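Local coordinates for protein phenylalanine-4-hydroxylase (Colwellia psychrerythraea, PDB 2V28) that probably hydroxylates L-phenylalanine to L-tyrosine with molecular oxygen and tetrahydrobiopterin at a non-haem iron centre, at residues Q29-R34 / T104-R109. Sequence-based numbering, arbitrary orientation.
Sequences QELFTR and TFIRSR
L31 and R107 reach toward each other from opposite directions, L31 CD1 lying 3.8 Å above one face of the R107 guanidinium, displaced toward its rim. L31 CD2 comes within 3.5 Å of R107 NH1 and packs on a face of the R34 guanidinium. The two guanidinium planes are turned 63° apart, with R34 NH2 and R107 NH1 separated by 3.7 Å. The closeness of these charges is probably eased by shared acceptors and by acids: a water in plane at both edges accepts from R34 NH2 (2.8 Å) and R107 NH1 (2.7 Å), M112 O accepts from the same nitrogens, and salt bridges tie D113 to R34 and D119 to R107. A leucine in place of R107 would probably cost D119 this salt bridge and leave the water and M112 O each short of one donor. E30, CG anti to the backbone N (chi1 -179°), brings OE1 to the edge of R109 in a 3.1 Å salt bridge to NH1; R109 NH2 makes another, to E23. This joins helix 22-39 to the loop after strand 99-103 beside the aromatic amino acid hydroxylase iron site, empty here: the side chains of R107 and H122, an iron ligand in another structure of this enzyme, are about 4 Å apart.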
ATOM      1  N   GLN A  29     -14.576 -11.871  21.698  1.00 15.74           N
ATOM      2  CA  GLN A  29     -13.689 -12.652  22.547  1.00 16.74           C
ATOM      3  C   GLN A  29     -12.409 -13.056  21.814  1.00 16.34           C
ATOM      4  O   GLN A  29     -11.304 -13.049  22.398  1.00 15.63           O
ATOM      5  CB  GLN A  29     -14.428 -13.902  23.060  1.00 17.30           C
ATOM      6  CG  GLN A  29     -13.565 -14.783  23.952  1.00 18.27           C
ATOM      7  CD  GLN A  29     -14.322 -15.951  24.538  1.00 19.31           C
ATOM      8  OE1 GLN A  29     -15.266 -16.473  23.936  1.00 24.03           O
ATOM      9  NE2 GLN A  29     -13.913 -16.366  25.726  1.00 25.01           N
ATOM     10  N   GLU A  30     -12.570 -13.432  20.548  1.00 15.94           N
ATOM     11  CA  GLU A  30     -11.438 -13.834  19.708  1.00 16.51           C
ATOM     12  C   GLU A  30     -10.518 -12.647  19.439  1.00 15.90           C
ATOM     13  O   GLU A  30      -9.290 -12.759  19.568  1.00 15.78           O
ATOM     14  CB  GLU A  30     -11.921 -14.437  18.383  1.00 16.48           C
ATOM     15  CG  GLU A  30     -10.760 -14.892  17.478  1.00 17.07           C
ATOM     16  CD  GLU A  30     -11.186 -15.792  16.325  0.75 19.46           C
ATOM     17  OE1 GLU A  30     -12.243 -16.468  16.425  0.75 22.60           O
ATOM     18  OE2 GLU A  30     -10.446 -15.821  15.309  0.75 23.59           O
ATOM     19  N   LEU A  31     -11.115 -11.514  19.075  1.00 14.44           N
ATOM     20  CA  LEU A  31     -10.360 -10.286  18.848  1.00 13.16           C
ATOM     21  C   LEU A  31      -9.621  -9.832  20.112  1.00 13.11           C
ATOM     22  O   LEU A  31      -8.442  -9.486  20.041  1.00 13.95           O
ATOM     23  CB  LEU A  31     -11.291  -9.180  18.365  1.00 12.22           C
ATOM     24  CG  LEU A  31     -11.990  -9.395  17.017  1.00 11.95           C
ATOM     25  CD1 LEU A  31     -13.054  -8.336  16.814  1.00  9.69           C
ATOM     26  CD2 LEU A  31     -11.019  -9.440  15.843  1.00  7.05           C
ATOM     27  N   PHE A  32     -10.328  -9.858  21.245  1.00 13.79           N
ATOM     28  CA  PHE A  32      -9.804  -9.451  22.555  1.00 13.79           C
ATOM     29  C   PHE A  32      -8.650 -10.348  22.955  1.00 14.48           C
ATOM     30  O   PHE A  32      -7.593  -9.829  23.308  1.00 15.36           O
ATOM     31  CB  PHE A  32     -10.887  -9.498  23.646  1.00 13.23           C
ATOM     32  CG  PHE A  32     -10.572  -8.656  24.879  1.00 13.10           C
ATOM     33  CD1 PHE A  32     -11.197  -7.425  25.075  1.00 13.30           C
ATOM     34  CD2 PHE A  32      -9.691  -9.110  25.841  1.00 13.29           C
ATOM     35  CE1 PHE A  32     -10.915  -6.646  26.173  1.00 13.98           C
ATOM     36  CE2 PHE A  32      -9.395  -8.342  26.965  1.00 14.00           C
ATOM     37  CZ  PHE A  32     -10.015  -7.117  27.143  1.00 13.65           C
ATOM     38  N   THR A  33      -8.844 -11.673  22.894  0.50 14.51           N
ATOM     39  CA  THR A  33      -7.811 -12.639  23.342  0.50 15.30           C
ATOM     40  C   THR A  33      -6.534 -12.589  22.509  0.50 15.61           C
ATOM     41  O   THR A  33      -5.434 -12.656  23.059  0.50 16.00           O
ATOM     42  CB  THR A  33      -8.309 -14.133  23.409  0.50 15.00           C
ATOM     43  OG1 THR A  33      -9.191 -14.424  22.322  0.50 15.33           O
ATOM     44  CG2 THR A  33      -9.034 -14.403  24.688  0.50 15.13           C
ATOM     45  N   ARG A  34      -6.683 -12.485  21.188  1.00 15.63           N
ATOM     46  CA  ARG A  34      -5.530 -12.385  20.288  1.00 16.55           C
ATOM     47  C   ARG A  34      -4.833 -11.030  20.412  1.00 16.91           C
ATOM     48  O   ARG A  34      -3.614 -10.944  20.260  1.00 17.11           O
ATOM     49  CB  ARG A  34      -5.907 -12.709  18.821  1.00 16.15           C
ATOM     50  CG  ARG A  34      -6.024 -11.493  17.872  1.00 17.86           C
ATOM     51  CD  ARG A  34      -6.858 -11.799  16.625  1.00 17.42           C
ATOM     52  NE  ARG A  34      -7.304 -10.580  15.932  1.00 18.50           N
ATOM     53  CZ  ARG A  34      -7.749 -10.528  14.670  1.00 17.67           C
ATOM     54  NH1 ARG A  34      -7.811 -11.622  13.935  1.00 17.97           N
ATOM     55  NH2 ARG A  34      -8.128  -9.370  14.129  1.00 16.23           N
ATOM     56  N   THR A 104     -22.304   0.929  16.394  1.00 18.57           N
ATOM     57  CA  THR A 104     -22.588  -0.305  17.099  1.00 18.55           C
ATOM     58  C   THR A 104     -22.778  -1.521  16.171  1.00 17.54           C
ATOM     59  O   THR A 104     -23.890  -2.002  15.908  1.00 16.83           O
ATOM     60  CB  THR A 104     -23.763  -0.099  18.044  1.00 18.74           C
ATOM     61  OG1 THR A 104     -24.904   0.268  17.267  1.00 20.48           O
ATOM     62  CG2 THR A 104     -23.443   1.022  19.030  1.00 18.19           C
ATOM     63  N   PHE A 105     -21.655  -1.994  15.655  1.00 16.44           N
ATOM     64  CA  PHE A 105     -21.606  -3.216  14.896  1.00 16.46           C
ATOM     65  C   PHE A 105     -20.244  -3.849  15.144  1.00 16.52           C
ATOM     66  O   PHE A 105     -19.325  -3.168  15.590  1.00 16.31           O
ATOM     67  CB  PHE A 105     -21.847  -2.957  13.378  1.00 15.81           C
ATOM     68  CG  PHE A 105     -20.708  -2.257  12.658  1.00 16.25           C
ATOM     69  CD1 PHE A 105     -20.691  -0.861  12.527  1.00 17.09           C
ATOM     70  CD2 PHE A 105     -19.667  -2.993  12.073  1.00 17.18           C
ATOM     71  CE1 PHE A 105     -19.652  -0.211  11.864  1.00 16.71           C
ATOM     72  CE2 PHE A 105     -18.624  -2.348  11.417  1.00 16.95           C
ATOM     73  CZ  PHE A 105     -18.616  -0.959  11.297  1.00 15.67           C
ATOM     74  N   ILE A 106     -20.140  -5.138  14.832  1.00 16.86           N
ATOM     75  CA  ILE A 106     -18.880  -5.867  14.851  1.00 16.98           C
ATOM     76  C   ILE A 106     -18.649  -6.521  13.479  1.00 17.32           C
ATOM     77  O   ILE A 106     -19.591  -6.867  12.750  1.00 17.19           O
ATOM     78  CB  ILE A 106     -18.831  -6.903  16.008  1.00 16.58           C
ATOM     79  CG1 ILE A 106     -17.399  -7.369  16.307  1.00 16.14           C
ATOM     80  CG2 ILE A 106     -19.760  -8.092  15.718  1.00 16.45           C
ATOM     81  CD1 ILE A 106     -17.090  -7.555  17.776  1.00 17.28           C
ATOM     82  N   ARG A 107     -17.384  -6.663  13.128  1.00 17.71           N
ATOM     83  CA  ARG A 107     -16.964  -7.158  11.820  1.00 18.52           C
ATOM     84  C   ARG A 107     -17.433  -8.598  11.604  1.00 19.29           C
ATOM     85  O   ARG A 107     -17.731  -9.287  12.548  1.00 19.28           O
ATOM     86  CB  ARG A 107     -15.441  -7.096  11.715  1.00 17.49           C
ATOM     87  CG  ARG A 107     -14.729  -8.039  12.693  1.00 18.32           C
ATOM     88  CD  ARG A 107     -13.240  -7.758  12.748  1.00 16.55           C
ATOM     89  NE  ARG A 107     -12.982  -6.494  13.427  1.00 16.85           N
ATOM     90  CZ  ARG A 107     -11.776  -6.069  13.787  1.00 16.07           C
ATOM     91  NH1 ARG A 107     -10.701  -6.796  13.535  1.00 11.46           N
ATOM     92  NH2 ARG A 107     -11.656  -4.906  14.384  1.00 18.04           N
ATOM     93  N   SER A 108     -17.506  -9.031  10.347  1.00 21.16           N
ATOM     94  CA  SER A 108     -17.845 -10.425  10.015  1.00 22.82           C
ATOM     95  C   SER A 108     -16.653 -11.319  10.313  1.00 23.27           C
ATOM     96  O   SER A 108     -15.546 -10.821  10.428  1.00 22.76           O
ATOM     97  CB  SER A 108     -18.170 -10.525   8.528  1.00 22.66           C
ATOM     98  OG  SER A 108     -17.097 -10.009   7.747  1.00 26.34           O
ATOM     99  N   ARG A 109     -16.864 -12.636  10.423  1.00 24.61           N
ATOM    100  CA  ARG A 109     -15.738 -13.579  10.502  1.00 25.60           C
ATOM    101  C   ARG A 109     -14.757 -13.379   9.365  1.00 26.09           C
ATOM    102  O   ARG A 109     -13.545 -13.418   9.578  1.00 26.00           O
ATOM    103  CB  ARG A 109     -16.194 -15.042  10.424  1.00 26.10           C
ATOM    104  CG  ARG A 109     -16.960 -15.542  11.616  1.00 28.32           C
ATOM    105  CD  ARG A 109     -16.048 -16.000  12.726  1.00 29.81           C
ATOM    106  NE  ARG A 109     -16.860 -16.301  13.895  1.00 31.11           N
ATOM    107  CZ  ARG A 109     -16.390 -16.720  15.059  1.00 30.31           C
ATOM    108  NH1 ARG A 109     -15.086 -16.879  15.232  1.00 29.47           N
ATOM    109  NH2 ARG A 109     -17.243 -16.967  16.050  1.00 31.05           N
TER
HETATM  110  O   HOH W   1      -8.110  -6.590  14.256  1.00 18.30           O